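Long-range contact in SUMO1 linked HERC2 ZZ domain (Small ubiquitin-related modifier 1,E3 ubiquitin-protein ligase HERC2) (Homo sapiens, PDB 6WW3), which joins the SUMO1 tail to the zinc-binding ZZ domain of the ubiquitin ligase HERC2, a domain that binds histone H3 and SUMO1: residues F26-C31 / H50-I55. Residues are numbered along the deposited sequence; the frame is centred on the assembly and turned at random.
Sequences FKCRNC and HTFGRI. With ZN (zinc ion), chain D.
Lys27 and Gly53 form the hydrogen-bonded pair between strands 26-28 and 52-55, which run antiparallel at 150° in the HERC2 ZZ zinc finger. Lys27 N donates to Gly53 O at 3.0 Å, and Gly53 N to Lys27 O at 2.8 Å. Beyond the strand, Arg29 N donates to Thr51 O. Past the paired strands, the loop parts of both segments meet at a Cys2His2 zinc site. Cys28 SG, Cys31 SG and His50 ND1 bind the zinc ion, and His46 completes it. Cys28 SG also accepts hydrogen bonds from the backbone N of Asn30 and of Cys31, which probably tempers its negative charge. Cys28 and Phe52 share one sheet face with Phe26. Cys28 CB lies over one face of the Phe52 ring. With chi1 at -175°, SG turns away from the backbone N and over the same ring, 4.5 Å from its centroid. Phe26 CB touches Phe52 CD2, and Phe41 meets the Phe52 ring edge-to-face. With an alanine here, Cys28 CB and SG would probably lose their aromatic cover, and a gap would open beside Phe26. Asn30 CB sits over the His50 ring, 3.5 Å from its centroid. The Asn30 amide stacks on that ring with the planes 21° apart, and its OD1 accepts Thr51 N at 2.9 Å. One water accepts from both Asn30 ND2 and Thr51 OG1.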
loop_
_atom_site.group_PDB
_atom_site.type_symbol
_atom_site.label_atom_id
_atom_site.label_comp_id
_atom_site.label_asym_id
_atom_site.label_seq_id
_atom_site.Cartn_x
_atom_site.Cartn_y
_atom_site.Cartn_z
ATOM N N PHE A 26 1.850 0.418 0.992
ATOM C CA PHE A 26 2.811 1.261 0.281
ATOM C C PHE A 26 2.095 2.502 -0.241
ATOM O O PHE A 26 1.350 2.427 -1.222
ATOM C CB PHE A 26 3.492 0.493 -0.851
ATOM C CG PHE A 26 4.365 -0.634 -0.365
ATOM C CD1 PHE A 26 5.729 -0.439 -0.186
ATOM C CD2 PHE A 26 3.813 -1.869 -0.040
ATOM C CE1 PHE A 26 6.534 -1.468 0.283
ATOM C CE2 PHE A 26 4.611 -2.901 0.433
ATOM C CZ PHE A 26 5.976 -2.694 0.585
ATOM N N LYS A 27 2.345 3.648 0.399
ATOM C CA LYS A 27 1.716 4.909 0.017
ATOM C C LYS A 27 2.643 5.703 -0.898
ATOM O O LYS A 27 3.807 5.931 -0.563
ATOM C CB LYS A 27 1.363 5.745 1.249
ATOM C CG LYS A 27 0.732 7.111 0.880
ATOM C CD LYS A 27 0.250 7.874 2.115
ATOM C CE LYS A 27 -0.236 9.286 1.776
ATOM N NZ LYS A 27 -1.284 9.331 0.708
ATOM N N CYS A 28 2.135 6.117 -2.049
ATOM C CA CYS A 28 2.946 6.935 -2.944
ATOM C C CYS A 28 3.179 8.309 -2.336
ATOM O O CYS A 28 2.237 8.944 -1.855
ATOM C CB CYS A 28 2.291 7.081 -4.313
ATOM S SG CYS A 28 3.376 7.960 -5.448
ATOM N N ARG A 29 4.436 8.769 -2.358
ATOM C CA ARG A 29 4.774 10.091 -1.833
ATOM C C ARG A 29 4.477 11.225 -2.801
ATOM O O ARG A 29 4.522 12.391 -2.392
ATOM C CB ARG A 29 6.260 10.152 -1.444
ATOM C CG ARG A 29 6.641 9.197 -0.310
ATOM C CD ARG A 29 8.140 9.205 0.006
ATOM N NE ARG A 29 8.391 8.682 1.354
ATOM C CZ ARG A 29 9.116 7.600 1.631
ATOM N NH1 ARG A 29 9.269 7.213 2.895
ATOM N NH2 ARG A 29 9.701 6.911 0.661
ATOM N N ASN A 30 4.124 10.922 -4.046
ATOM C CA ASN A 30 3.947 11.935 -5.079
ATOM C C ASN A 30 2.497 12.081 -5.513
ATOM O O ASN A 30 1.987 13.201 -5.602
ATOM C CB ASN A 30 4.834 11.560 -6.258
ATOM C CG ASN A 30 6.240 11.230 -5.812
ATOM O OD1 ASN A 30 6.517 10.101 -5.373
ATOM N ND2 ASN A 30 7.156 12.191 -5.970
ATOM N N CYS A 31 1.814 10.971 -5.772
ATOM C CA CYS A 31 0.371 11.004 -5.965
ATOM C C CYS A 31 -0.319 11.585 -4.726
ATOM O O CYS A 31 0.224 11.583 -3.614
ATOM C CB CYS A 31 -0.169 9.596 -6.250
ATOM S SG CYS A 31 0.365 8.836 -7.795
ATOM N N HIS A 50 8.013 8.249 -9.145
ATOM C CA HIS A 50 7.373 8.324 -7.823
ATOM C C HIS A 50 8.092 7.356 -6.872
ATOM O O HIS A 50 8.636 6.421 -7.308
ATOM C CB HIS A 50 5.850 8.069 -7.862
ATOM C CG HIS A 50 5.128 9.080 -8.661
ATOM N ND1 HIS A 50 3.781 9.142 -8.741
ATOM C CD2 HIS A 50 5.587 10.076 -9.435
ATOM C CE1 HIS A 50 3.428 10.132 -9.514
ATOM N NE2 HIS A 50 4.504 10.732 -9.916
ATOM N N THR A 51 8.074 7.633 -5.588
ATOM C CA THR A 51 8.638 6.773 -4.552
ATOM C C THR A 51 7.546 6.496 -3.534
ATOM O O THR A 51 6.701 7.356 -3.276
ATOM C CB THR A 51 9.856 7.399 -3.843
ATOM O OG1 THR A 51 9.468 8.632 -3.227
ATOM C CG2 THR A 51 10.993 7.663 -4.836
ATOM N N PHE A 52 7.539 5.283 -2.994
ATOM C CA PHE A 52 6.536 4.852 -2.031
ATOM C C PHE A 52 7.118 4.773 -0.622
ATOM O O PHE A 52 8.264 4.358 -0.437
ATOM C CB PHE A 52 5.972 3.484 -2.428
ATOM C CG PHE A 52 5.071 3.520 -3.625
ATOM C CD1 PHE A 52 5.593 3.665 -4.906
ATOM C CD2 PHE A 52 3.703 3.409 -3.468
ATOM C CE1 PHE A 52 4.769 3.696 -6.003
ATOM C CE2 PHE A 52 2.858 3.433 -4.566
ATOM C CZ PHE A 52 3.387 3.576 -5.832
ATOM N N GLY A 53 6.311 5.129 0.370
ATOM C CA GLY A 53 6.665 4.933 1.764
ATOM C C GLY A 53 6.041 3.654 2.285
ATOM O O GLY A 53 4.856 3.395 2.067
ATOM N N ARG A 54 6.861 2.828 2.933
ATOM C CA ARG A 54 6.356 1.583 3.497
ATOM C C ARG A 54 5.741 1.840 4.868
ATOM O O ARG A 54 6.419 2.323 5.781
ATOM C CB ARG A 54 7.460 0.539 3.620
ATOM C CG ARG A 54 6.924 -0.811 4.079
ATOM C CD ARG A 54 8.059 -1.707 4.575
ATOM N NE ARG A 54 8.632 -2.543 3.530
ATOM C CZ ARG A 54 8.431 -3.855 3.425
ATOM N NH1 ARG A 54 7.658 -4.483 4.301
ATOM N NH2 ARG A 54 9.000 -4.542 2.442
ATOM N N ILE A 55 4.482 1.451 5.032
ATOM C CA ILE A 55 3.757 1.608 6.284
ATOM C C ILE A 55 3.324 0.211 6.700
ATOM O O ILE A 55 2.369 -0.346 6.139
ATOM C CB ILE A 55 2.561 2.557 6.135
ATOM C CG1 ILE A 55 3.044 3.899 5.589
ATOM C CG2 ILE A 55 1.817 2.738 7.464
ATOM C CD1 ILE A 55 1.958 4.808 5.103
HETATM ZN ZN ZN D . 2.409 7.885 -7.555
HETATM O O HOH W 1 9.652 10.507 -5.343
#